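Local atomic coordinates of fructosyl amine: oxygen oxidoreductase (Aspergillus fumigatus, PDB entry 3DJE), a protein that oxidatively deglycates fructosyl amino acids, using a bound FAD as redox cofactor and molecular oxygen as electron acceptor. Residues Asn49-Ile55 and Ala155-Arg161; His92-Leu96 and Asn253-Ile257; Leu225-Gln230 and Lys394-Ala400. All blocks are in the same frame, centred on the assembly; numbering follows the deposited sequence. Where two conformers were deposited one is given.

Contact 1. Residues Asn49-Ile55 and Ala155-Arg161; sequences NDVNKVI and AGWAHAR. With FAD (flavin-adenine dinucleotide), chain C.
Strands 53-55 and 156-158 pair antiparallel, their axes at 128°: K53-A158 and I55-G156 are hydrogen-bonded pairs, and the non-hydrogen-bonded pair V54-W157 lies between them. Beyond the ladder, R161 N, in the first turn of helix 160-173, donates to D50 O at 2.8 Å. As the non-hydrogen-bonded residue of an edge strand, V54 turns its N and O away from 156-158 and toward the flavin. V54 N donates to O4 of FAD at 2.7 Å, and N3 of FAD returns a bond of 3.0 Å to V54 O, so two opposed bonds fix the pyrimidine edge. K53, I55 and A158 share one side of the ladder. There I55 CG1 rests on A158 CB at 3.8 Å, with F78 and W81 of helix 64-83 beyond them, while K53 CG is pressed against A160 CB at 3.5 Å. A bend at chi2 (-71°) then sends K53 along the flavin, its CD 3.5 Å from C4X of FAD. Its NZ donates to A47 O and, at 3.1 Å, to the anti lone pair of D50 OD2 in a salt bridge; K276 is a second cationic partner of that carboxylate oxygen. On the other side, W157 lays CE3 against N52 CB at 3.5 Å and donates through NE1 to E267. V51 CA makes a CH-pi contact over a face of the H159 imidazole, and V51 O also lies over the ring; H159, at the N-cap of helix 160-173, accepts from N162 N through ND1. The chemistry implies a flavin held by main-chain bonds at O4 and N3 whose nearby lysine is positioned by A47 O and D50; the donor at O4 may modestly draw electron density toward that carbonyl.

Contact 2. Residues His92-Leu96 and Asn253-Ile257; sequences HDTGL and NIPVI
In T94 the hydroxyl occupies the rotamer between the backbone N and the carbonyl carbon (chi1 54°), which turns OG1 back over its own loop to G95 O. T94 CB, directed by its backbone toward the other segment, meets I254 O and the CA of P255. L96, with CG trans to its amide nitrogen and a bend at chi2 (66°), swings CD1 across the V256 side chain, 3.6 Å from V256 CG1; the two branched chains meet at a slant. The polar centre of the contact is G95 O. It takes the T94 OG1 proton at 2.9 Å, in the carbonyl plane and on a lone pair, and also accepts from V256 N at 3.1 Å, this second donor tilted 29° from the plane. A buried carbonyl is thus gripped by one side-chain and one main-chain donor. P255 CB lies 3.5 Å from both T94 O and G95 O. At the backbone angles of G95 a CB would run into the carbonyl O of T94, which calls for glycine. Here the parallel pairing of strands 96-100 and 256-259 begins, within the large mixed sheet of this MSOX/MTOX-type oxidoreductase: L96 and V256 form a parallel bridge, and L96 CA makes a CA-H...O contact with V256 O. The preceding loop comes from strand 91-92 of the separate three-stranded sheet and tightens through an inverse gamma turn centred on D93. Toward the more exposed end, a water spans the two segments, donating to T94 O at 2.8 Å and to N253 O at 2.6 Å. L96 and V256 both touch V54, which lines the flavin and fructosyl-ligand sites, so the apolar pair forms a second shell behind it; W157 of strand 156-158 touches V256 and T94.

Contact 3. Residues Leu225-Gln230 and Lys394-Ala400; sequences LDFKNQ and KWNPDIA
Q230 and W395 are set almost square to each other: the side-chain amide stands 89° from the indole plane, and NE2 hangs 3.3 Å above the ring, over its centre. The amide is held in this pose by two bonds. NE2 donates to F227 O at 2.9 Å, nearly within its own amide plane, and OE1 accepts from N396 N at 2.8 Å, the donor lying above the carbonyl plane. F227 O also takes Q230 N, closing the type I' turn, and the two donors reach it from opposite faces of its plane. The rim of the indole is used too: D226 O meets its edge in plane, 3.6 Å from W395 CH2, while the F227 ring lies obliquely to it, with F227 CD2 3.8 Å from W395 CZ3. Farther along, A400 CB packs on N229 O, and a water joins K228 O to P397 O. Between the end of helix 387-393 and the short, weakly bonded helix 397-400, W395 packs on L358 of strand 356-360, on which L225 also packs, while F227 and Q230 lean on L346 of strand 346-347, the neighbouring edge strand of the six-stranded sheet.

Overall arrangement
Contacts 1 and 2 adjoin, their centres 11 Å apart, and interlock along the chain. W157 O meets H92 N at 2.7 Å and A155 O meets G95 N at 2.9 Å, both probable hydrogen bonds, while the rings of W157 and H92 stack. Contact 1 touches the flavin directly and, through V54, the bound fructosyl thioether; contact 2 stands behind it, L96 about 6 Å from that ligand by nearest side-chain atoms. Contact 3 lies apart, its centre about 30 Å from that of contact 1 and about 37 Å from that of contact 2, which is on the opposite side of the chain's centre; even its own F227 side chain stays about 10 Å from FAD at the nearest approach.

Contact 1. Residues Asn49-Ile55 and Ala155-Arg161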
loop_
_atom_site.group_PDB
_atom_site.type_symbol
_atom_site.label_atom_id
_atom_site.label_comp_id
_atom_site.label_asym_id
_atom_site.label_seq_id
_atom_site.Cartn_x
_atom_site.Cartn_y
_atom_site.Cartn_z
ATOM N N ASN A 49 -3.569 2.565 6.603
ATOM C CA ASN A 49 -3.662 2.900 8.012
ATOM C C ASN A 49 -2.422 2.419 8.753
ATOM O O ASN A 49 -2.407 1.336 9.358
ATOM C CB ASN A 49 -4.941 2.360 8.645
ATOM C CG ASN A 49 -5.140 2.879 10.055
ATOM O OD1 ASN A 49 -4.237 3.502 10.633
ATOM N ND2 ASN A 49 -6.322 2.635 10.621
ATOM N N ASP A 50 -1.377 3.241 8.689
ATOM C CA ASP A 50 -0.047 2.862 9.156
ATOM C C ASP A 50 0.633 4.153 9.597
ATOM O O ASP A 50 0.364 5.229 9.037
ATOM C CB ASP A 50 0.685 2.267 7.938
ATOM C CG ASP A 50 1.914 1.438 8.276
ATOM O OD1 ASP A 50 2.550 1.647 9.329
ATOM O OD2 ASP A 50 2.274 0.581 7.419
ATOM N N VAL A 51 1.524 4.064 10.583
ATOM C CA VAL A 51 2.240 5.279 11.047
ATOM C C VAL A 51 3.322 5.789 10.077
ATOM O O VAL A 51 3.771 6.942 10.166
ATOM C CB VAL A 51 2.785 5.128 12.520
ATOM C CG1 VAL A 51 1.632 4.940 13.496
ATOM C CG2 VAL A 51 3.818 3.991 12.635
ATOM N N ASN A 52 3.702 4.956 9.123
ATOM C CA ASN A 52 4.625 5.400 8.092
ATOM C C ASN A 52 4.621 4.499 6.892
ATOM O O ASN A 52 4.400 3.285 6.992
ATOM C CB ASN A 52 6.051 5.553 8.625
ATOM C CG ASN A 52 6.424 4.455 9.607
ATOM O OD1 ASN A 52 6.112 3.279 9.394
ATOM N ND2 ASN A 52 7.082 4.840 10.695
ATOM N N LYS A 53 4.859 5.134 5.757
ATOM C CA LYS A 53 5.053 4.450 4.478
ATOM C C LYS A 53 6.228 5.100 3.762
ATOM O O LYS A 53 6.479 6.308 3.910
ATOM C CB LYS A 53 3.805 4.548 3.583
ATOM C CG LYS A 53 2.538 3.864 4.126
ATOM C CD LYS A 53 2.605 2.344 4.098
ATOM C CE LYS A 53 1.206 1.804 4.326
ATOM N NZ LYS A 53 1.148 0.335 4.584
ATOM N N VAL A 54 6.926 4.310 2.952
ATOM C CA VAL A 54 8.039 4.844 2.169
ATOM C C VAL A 54 7.500 5.649 0.981
ATOM O O VAL A 54 6.595 5.195 0.267
ATOM C CB VAL A 54 8.943 3.720 1.619
ATOM C CG1 VAL A 54 10.157 4.328 0.922
ATOM C CG2 VAL A 54 9.415 2.810 2.727
ATOM N N ILE A 55 8.091 6.819 0.760
ATOM C CA ILE A 55 7.820 7.635 -0.421
ATOM C C ILE A 55 9.124 7.748 -1.216
ATOM O O ILE A 55 10.086 8.368 -0.760
ATOM C CB ILE A 55 7.319 9.052 -0.029
ATOM C CG1 ILE A 55 6.163 8.973 0.987
ATOM C CG2 ILE A 55 6.995 9.879 -1.292
ATOM C CD1 ILE A 55 4.931 8.222 0.504
ATOM N N ALA A 155 13.697 11.427 -1.034
ATOM C CA ALA A 155 12.997 10.191 -0.655
ATOM C C ALA A 155 12.860 10.202 0.848
ATOM O O ALA A 155 13.647 10.838 1.555
ATOM C CB ALA A 155 13.788 8.976 -1.082
ATOM N N GLY A 156 11.878 9.478 1.355
ATOM C CA GLY A 156 11.669 9.494 2.784
ATOM C C GLY A 156 10.434 8.719 3.136
ATOM O O GLY A 156 10.197 7.624 2.611
ATOM N N TRP A 157 9.673 9.272 4.073
ATOM C CA TRP A 157 8.462 8.605 4.520
ATOM C C TRP A 157 7.319 9.578 4.768
ATOM O O TRP A 157 7.542 10.774 4.962
ATOM C CB TRP A 157 8.757 7.766 5.770
ATOM C CG TRP A 157 9.155 8.569 6.975
ATOM C CD1 TRP A 157 10.427 8.972 7.328
ATOM C CD2 TRP A 157 8.280 9.061 7.996
ATOM N NE1 TRP A 157 10.379 9.676 8.524
ATOM C CE2 TRP A 157 9.080 9.730 8.956
ATOM C CE3 TRP A 157 6.895 8.970 8.214
ATOM C CZ2 TRP A 157 8.527 10.353 10.096
ATOM C CZ3 TRP A 157 6.354 9.570 9.361
ATOM C CH2 TRP A 157 7.170 10.245 10.283
ATOM N N ALA A 158 6.088 9.063 4.717
ATOM C CA ALA A 158 4.899 9.869 5.050
ATOM C C ALA A 158 4.165 9.267 6.215
ATOM O O ALA A 158 4.124 8.039 6.347
ATOM C CB ALA A 158 3.950 9.952 3.871
ATOM N N HIS A 159 3.578 10.125 7.051
ATOM C CA HIS A 159 2.663 9.638 8.078
ATOM C C HIS A 159 1.354 9.231 7.437
ATOM O O HIS A 159 0.462 10.065 7.223
ATOM C CB HIS A 159 2.449 10.643 9.205
ATOM C CG HIS A 159 1.870 10.010 10.425
ATOM N ND1 HIS A 159 0.667 9.335 10.407
ATOM C CD2 HIS A 159 2.368 9.863 11.677
ATOM C CE1 HIS A 159 0.427 8.843 11.611
ATOM N NE2 HIS A 159 1.447 9.144 12.400
ATOM N N ALA A 160 1.259 7.947 7.103
ATOM C CA ALA A 160 0.176 7.468 6.237
ATOM C C ALA A 160 -1.215 7.681 6.829
ATOM O O ALA A 160 -2.111 8.250 6.170
ATOM C CB ALA A 160 0.394 5.979 5.846
ATOM N N ARG A 161 -1.387 7.243 8.071
ATOM C CA ARG A 161 -2.673 7.385 8.740
ATOM C C ARG A 161 -3.111 8.852 8.813
ATOM O O ARG A 161 -4.255 9.188 8.460
ATOM C CB ARG A 161 -2.635 6.761 10.123
ATOM C CG ARG A 161 -3.957 6.899 10.861
ATOM C CD ARG A 161 -3.742 6.748 12.363
ATOM N NE ARG A 161 -3.155 7.978 12.890
ATOM C CZ ARG A 161 -2.532 8.111 14.060
ATOM N NH1 ARG A 161 -2.374 7.079 14.898
ATOM N NH2 ARG A 161 -2.061 9.292 14.392
HETATM P PA FAD C . -6.911 0.055 1.158
HETATM O O1A FAD C . -6.291 1.319 1.570
HETATM O O2A FAD C . -6.571 -1.189 1.916
HETATM O O5B FAD C . -8.465 0.347 1.184
HETATM C C5B FAD C . -9.451 -0.665 0.960
HETATM C C4B FAD C . -10.735 -0.191 1.655
HETATM O O4B FAD C . -11.731 -1.126 1.199
HETATM C C3B FAD C . -10.571 -0.404 3.178
HETATM O O3B FAD C . -10.723 0.833 3.893
HETATM C C2B FAD C . -11.711 -1.389 3.484
HETATM O O2B FAD C . -12.367 -1.104 4.759
HETATM C C1B FAD C . -12.642 -1.204 2.252
HETATM N N9A FAD C . -13.602 -2.350 2.224
HETATM C C8A FAD C . -13.367 -3.653 2.487
HETATM N N7A FAD C . -14.530 -4.332 2.403
HETATM C C5A FAD C . -15.493 -3.453 2.090
HETATM C C6A FAD C . -16.874 -3.558 1.890
HETATM N N6A FAD C . -17.491 -4.757 2.020
HETATM N N1A FAD C . -17.571 -2.448 1.578
HETATM C C2A FAD C . -16.970 -1.258 1.458
HETATM N N3A FAD C . -15.653 -1.121 1.647
HETATM C C4A FAD C . -14.905 -2.205 1.963
HETATM N N1 FAD C . 2.885 1.540 -0.375
HETATM C C2 FAD C . 3.780 2.592 -0.558
HETATM O O2 FAD C . 3.623 3.424 -1.454
HETATM N N3 FAD C . 4.880 2.696 0.294
HETATM C C4 FAD C . 5.113 1.774 1.308
HETATM O O4 FAD C . 6.098 1.901 2.047
HETATM C C4X FAD C . 4.214 0.709 1.468
HETATM N N5 FAD C . 4.425 -0.243 2.464
HETATM C C5X FAD C . 3.438 -1.189 2.726
HETATM C C6 FAD C . 3.570 -1.993 3.855
HETATM C C7 FAD C . 2.581 -2.916 4.174
HETATM C C7M FAD C . 2.793 -3.791 5.417
HETATM C C8 FAD C . 1.439 -3.022 3.381
HETATM C C8M FAD C . 0.306 -3.996 3.784
HETATM C C9 FAD C . 1.304 -2.197 2.255
HETATM C C9A FAD C . 2.298 -1.266 1.928
HETATM N N10 FAD C . 2.197 -0.433 0.797
HETATM C C10 FAD C . 3.110 0.607 0.625
HETATM C "C1'" FAD C . 1.128 -0.639 -0.191
HETATM C "C2'" FAD C . -0.041 0.302 0.104
HETATM O "O2'" FAD C . -0.291 0.342 1.526
HETATM C "C3'" FAD C . -1.278 -0.188 -0.643
HETATM O "O3'" FAD C . -0.919 -0.483 -2.009
HETATM C "C4'" FAD C . -2.391 0.865 -0.673
HETATM O "O4'" FAD C . -2.595 1.458 0.609
HETATM C "C5'" FAD C . -3.693 0.195 -1.128
HETATM O "O5'" FAD C . -4.736 1.179 -1.217
HETATM P P FAD C . -6.229 0.734 -1.598
HETATM O O1P FAD C . -6.191 -0.061 -2.861
HETATM O O2P FAD C . -7.046 1.961 -1.507
HETATM O O3P FAD C . -6.680 -0.248 -0.408
#

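Contact 2. Residues His92-Leu96 and Asn253-Ile257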
loop_
_atom_site.group_PDB
_atom_site.type_symbol
_atom_site.label_atom_id
_atom_site.label_comp_id
_atom_site.label_asym_id
_atom_site.label_seq_id
_atom_site.Cartn_x
_atom_site.Cartn_y
_atom_site.Cartn_z
ATOM N N HIS A 92 8.182 13.421 5.161
ATOM C CA HIS A 92 9.453 13.631 5.853
ATOM C C HIS A 92 10.595 13.171 4.954
ATOM O O HIS A 92 10.777 11.979 4.728
ATOM C CB HIS A 92 9.479 12.824 7.144
ATOM C CG HIS A 92 8.418 13.224 8.117
ATOM N ND1 HIS A 92 8.680 13.984 9.237
ATOM C CD2 HIS A 92 7.090 12.962 8.138
ATOM C CE1 HIS A 92 7.553 14.175 9.905
ATOM N NE2 HIS A 92 6.576 13.566 9.260
ATOM N N ASP A 93 11.345 14.139 4.443
ATOM C CA ASP A 93 12.418 13.884 3.485
ATOM C C ASP A 93 13.684 13.488 4.242
ATOM O O ASP A 93 14.633 14.275 4.356
ATOM C CB ASP A 93 12.633 15.150 2.655
ATOM C CG ASP A 93 13.457 14.910 1.408
ATOM O OD1 ASP A 93 13.117 14.010 0.622
ATOM O OD2 ASP A 93 14.420 15.674 1.189
ATOM N N THR A 94 13.692 12.266 4.775
ATOM C CA THR A 94 14.780 11.789 5.647
ATOM C C THR A 94 15.903 11.140 4.867
ATOM O O THR A 94 16.959 10.834 5.435
ATOM C CB THR A 94 14.294 10.664 6.604
ATOM O OG1 THR A 94 13.689 9.611 5.823
ATOM C CG2 THR A 94 13.290 11.211 7.614
ATOM N N GLY A 95 15.656 10.885 3.589
ATOM C CA GLY A 95 16.503 9.995 2.829
ATOM C C GLY A 95 16.153 8.523 3.047
ATOM O O GLY A 95 15.353 8.161 3.932
ATOM N N LEU A 96 16.776 7.676 2.235
ATOM C CA LEU A 96 16.405 6.272 2.142
ATOM C C LEU A 96 17.585 5.433 1.700
ATOM O O LEU A 96 18.223 5.742 0.694
ATOM C CB LEU A 96 15.281 6.118 1.110
ATOM C CG LEU A 96 14.933 4.716 0.581
ATOM C CD1 LEU A 96 14.369 3.851 1.694
ATOM C CD2 LEU A 96 13.943 4.819 -0.569
ATOM N N ASN A 253 14.965 11.291 13.244
ATOM C CA ASN A 253 15.411 11.792 11.932
ATOM C C ASN A 253 16.295 10.846 11.110
ATOM O O ASN A 253 16.800 11.241 10.056
ATOM C CB ASN A 253 16.091 13.174 12.054
ATOM C CG ASN A 253 15.206 14.212 12.734
ATOM O OD1 ASN A 253 14.064 14.435 12.331
ATOM N ND2 ASN A 253 15.745 14.868 13.759
ATOM N N ILE A 254 16.473 9.606 11.571
ATOM C CA ILE A 254 17.272 8.639 10.820
ATOM C C ILE A 254 16.599 8.360 9.471
ATOM O O ILE A 254 15.372 8.464 9.352
ATOM C CB ILE A 254 17.521 7.304 11.588
ATOM C CG1 ILE A 254 16.205 6.603 11.941
ATOM C CG2 ILE A 254 18.418 7.535 12.826
ATOM C CD1 ILE A 254 16.371 5.155 12.420
ATOM N N PRO A 255 17.396 8.020 8.448
ATOM C CA PRO A 255 16.777 7.693 7.167
ATOM C C PRO A 255 16.021 6.375 7.239
ATOM O O PRO A 255 16.236 5.590 8.161
ATOM C CB PRO A 255 17.973 7.567 6.217
ATOM C CG PRO A 255 19.126 7.216 7.097
ATOM C CD PRO A 255 18.871 7.943 8.398
ATOM N N VAL A 256 15.134 6.142 6.277
ATOM C CA VAL A 256 14.498 4.829 6.147
ATOM C C VAL A 256 15.589 3.839 5.763
ATOM O O VAL A 256 16.363 4.096 4.843
ATOM C CB VAL A 256 13.420 4.846 5.060
ATOM C CG1 VAL A 256 12.789 3.468 4.912
ATOM C CG2 VAL A 256 12.364 5.907 5.397
ATOM N N ILE A 257 15.646 2.720 6.483
ATOM C CA ILE A 257 16.636 1.660 6.232
ATOM C C ILE A 257 15.896 0.480 5.606
ATOM O O ILE A 257 15.011 -0.084 6.234
ATOM C CB ILE A 257 17.330 1.232 7.545
ATOM C CG1 ILE A 257 18.026 2.432 8.203
ATOM C CG2 ILE A 257 18.284 0.049 7.298
ATOM C CD1 ILE A 257 19.139 3.061 7.379
HETATM O O HOH W 1 11.977 13.393 10.223
HETATM O O HOH W 2 18.052 11.724 7.806
#

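Contact 3. Residues Leu225-Gln230 and Lys394-Ala400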
loop_
_atom_site.group_PDB
_atom_site.type_symbol
_atom_site.label_atom_id
_atom_site.label_comp_id
_atom_site.label_asym_id
_atom_site.label_seq_id
_atom_site.Cartn_x
_atom_site.Cartn_y
_atom_site.Cartn_z
ATOM N N LEU A 225 -16.868 -8.471 -7.865
ATOM C CA LEU A 225 -16.807 -8.482 -9.312
ATOM C C LEU A 225 -15.903 -9.626 -9.751
ATOM O O LEU A 225 -14.948 -9.951 -9.053
ATOM C CB LEU A 225 -16.182 -7.148 -9.785
ATOM C CG LEU A 225 -16.088 -6.795 -11.265
ATOM C CD1 LEU A 225 -17.436 -6.361 -11.784
ATOM C CD2 LEU A 225 -15.078 -5.681 -11.481
ATOM N N ASP A 226 -16.178 -10.187 -10.926
ATOM C CA ASP A 226 -15.271 -11.147 -11.547
ATOM C C ASP A 226 -14.105 -10.425 -12.226
ATOM O O ASP A 226 -14.270 -9.867 -13.314
ATOM C CB ASP A 226 -16.031 -11.999 -12.572
ATOM C CG ASP A 226 -15.176 -13.114 -13.178
ATOM O OD1 ASP A 226 -13.981 -13.255 -12.835
ATOM O OD2 ASP A 226 -15.715 -13.863 -14.023
ATOM N N PHE A 227 -12.936 -10.440 -11.586
ATOM C CA PHE A 227 -11.766 -9.794 -12.159
ATOM C C PHE A 227 -11.007 -10.636 -13.177
ATOM O O PHE A 227 -9.925 -10.242 -13.630
ATOM C CB PHE A 227 -10.815 -9.301 -11.056
ATOM C CG PHE A 227 -11.246 -8.008 -10.431
ATOM C CD1 PHE A 227 -12.125 -8.001 -9.349
ATOM C CD2 PHE A 227 -10.787 -6.797 -10.936
ATOM C CE1 PHE A 227 -12.527 -6.794 -8.765
ATOM C CE2 PHE A 227 -11.181 -5.575 -10.354
ATOM C CZ PHE A 227 -12.061 -5.579 -9.282
ATOM N N LYS A 228 -11.542 -11.807 -13.529
ATOM C CA LYS A 228 -10.852 -12.675 -14.490
ATOM C C LYS A 228 -9.382 -12.950 -14.087
ATOM O O LYS A 228 -8.469 -12.853 -14.913
ATOM C CB LYS A 228 -10.924 -12.069 -15.902
ATOM C CG LYS A 228 -12.317 -11.610 -16.345
ATOM C CD LYS A 228 -13.283 -12.776 -16.445
ATOM C CE LYS A 228 -14.641 -12.323 -16.949
ATOM N NZ LYS A 228 -15.654 -13.402 -16.807
ATOM N N ASN A 229 -9.177 -13.257 -12.807
ATOM C CA ASN A 229 -7.870 -13.589 -12.236
ATOM C C ASN A 229 -6.877 -12.432 -12.224
ATOM O O ASN A 229 -5.694 -12.643 -11.983
ATOM C CB ASN A 229 -7.254 -14.842 -12.896
ATOM C CG ASN A 229 -8.145 -16.069 -12.748
ATOM O OD1 ASN A 229 -8.712 -16.319 -11.676
ATOM N ND2 ASN A 229 -8.289 -16.825 -13.830
ATOM N N GLN A 230 -7.356 -11.210 -12.447
ATOM C CA GLN A 230 -6.430 -10.060 -12.460
ATOM C C GLN A 230 -5.880 -9.667 -11.089
ATOM O O GLN A 230 -4.821 -9.034 -11.018
ATOM C CB GLN A 230 -7.065 -8.838 -13.111
ATOM C CG GLN A 230 -7.191 -8.915 -14.620
ATOM C CD GLN A 230 -7.960 -7.740 -15.158
ATOM O OE1 GLN A 230 -7.380 -6.707 -15.496
ATOM N NE2 GLN A 230 -9.283 -7.875 -15.218
ATOM N N LYS A 394 -5.083 -0.407 -18.090
ATOM C CA LYS A 394 -6.431 -0.802 -18.519
ATOM C C LYS A 394 -6.858 -2.183 -18.017
ATOM O O LYS A 394 -6.023 -2.982 -17.610
ATOM C CB LYS A 394 -6.536 -0.771 -20.047
ATOM C CG LYS A 394 -5.631 -1.759 -20.745
ATOM C CD LYS A 394 -5.991 -1.800 -22.207
ATOM C CE LYS A 394 -5.012 -2.606 -23.006
ATOM N NZ LYS A 394 -5.370 -2.463 -24.449
ATOM N N TRP A 395 -8.170 -2.431 -18.046
ATOM C CA TRP A 395 -8.723 -3.774 -17.833
ATOM C C TRP A 395 -7.985 -4.750 -18.743
ATOM O O TRP A 395 -7.905 -4.530 -19.950
ATOM C CB TRP A 395 -10.220 -3.763 -18.155
ATOM C CG TRP A 395 -10.934 -5.037 -17.853
ATOM C CD1 TRP A 395 -11.222 -6.047 -18.740
ATOM C CD2 TRP A 395 -11.480 -5.440 -16.591
ATOM N NE1 TRP A 395 -11.912 -7.058 -18.097
ATOM C CE2 TRP A 395 -12.082 -6.713 -16.781
ATOM C CE3 TRP A 395 -11.510 -4.859 -15.312
ATOM C CZ2 TRP A 395 -12.703 -7.412 -15.739
ATOM C CZ3 TRP A 395 -12.145 -5.555 -14.274
ATOM C CH2 TRP A 395 -12.730 -6.818 -14.498
ATOM N N ASN A 396 -7.429 -5.812 -18.160
ATOM C CA ASN A 396 -6.457 -6.652 -18.869
ATOM C C ASN A 396 -6.541 -8.135 -18.495
ATOM O O ASN A 396 -5.625 -8.662 -17.870
ATOM C CB ASN A 396 -5.037 -6.127 -18.585
ATOM C CG ASN A 396 -4.015 -6.498 -19.673
ATOM O OD1 ASN A 396 -2.906 -5.963 -19.686
ATOM N ND2 ASN A 396 -4.384 -7.398 -20.574
ATOM N N PRO A 397 -7.633 -8.822 -18.879
ATOM C CA PRO A 397 -7.707 -10.243 -18.516
ATOM C C PRO A 397 -6.614 -11.098 -19.176
ATOM O O PRO A 397 -6.196 -12.114 -18.614
ATOM C CB PRO A 397 -9.094 -10.665 -19.018
ATOM C CG PRO A 397 -9.451 -9.674 -20.045
ATOM C CD PRO A 397 -8.817 -8.385 -19.641
ATOM N N ASP A 398 -6.142 -10.682 -20.348
ATOM C CA ASP A 398 -5.164 -11.476 -21.100
ATOM C C ASP A 398 -3.816 -11.643 -20.397
ATOM O O ASP A 398 -3.169 -12.675 -20.547
ATOM C CB ASP A 398 -4.981 -10.919 -22.518
ATOM C CG ASP A 398 -6.235 -11.076 -23.374
ATOM O OD1 ASP A 398 -7.083 -11.936 -23.055
ATOM O OD2 ASP A 398 -6.376 -10.337 -24.372
ATOM N N ILE A 399 -3.407 -10.639 -19.622
ATOM C CA ILE A 399 -2.170 -10.713 -18.836
ATOM C C ILE A 399 -2.315 -11.664 -17.644
ATOM O O ILE A 399 -1.320 -12.178 -17.119
ATOM C CB ILE A 399 -1.702 -9.306 -18.361
ATOM C CG1 ILE A 399 -0.195 -9.304 -18.090
ATOM C CG2 ILE A 399 -2.490 -8.830 -17.125
ATOM C CD1 ILE A 399 0.498 -8.027 -18.512
ATOM N N ALA A 400 -3.561 -11.891 -17.233
ATOM C CA ALA A 400 -3.872 -12.720 -16.077
ATOM C C ALA A 400 -4.291 -14.146 -16.452
ATOM O O ALA A 400 -4.547 -14.970 -15.574
ATOM C CB ALA A 400 -4.944 -12.050 -15.239
HETATM O O HOH W 3 -7.782 -13.922 -17.389
HETATM O O HOH W 4 -5.749 -17.373 -15.083
#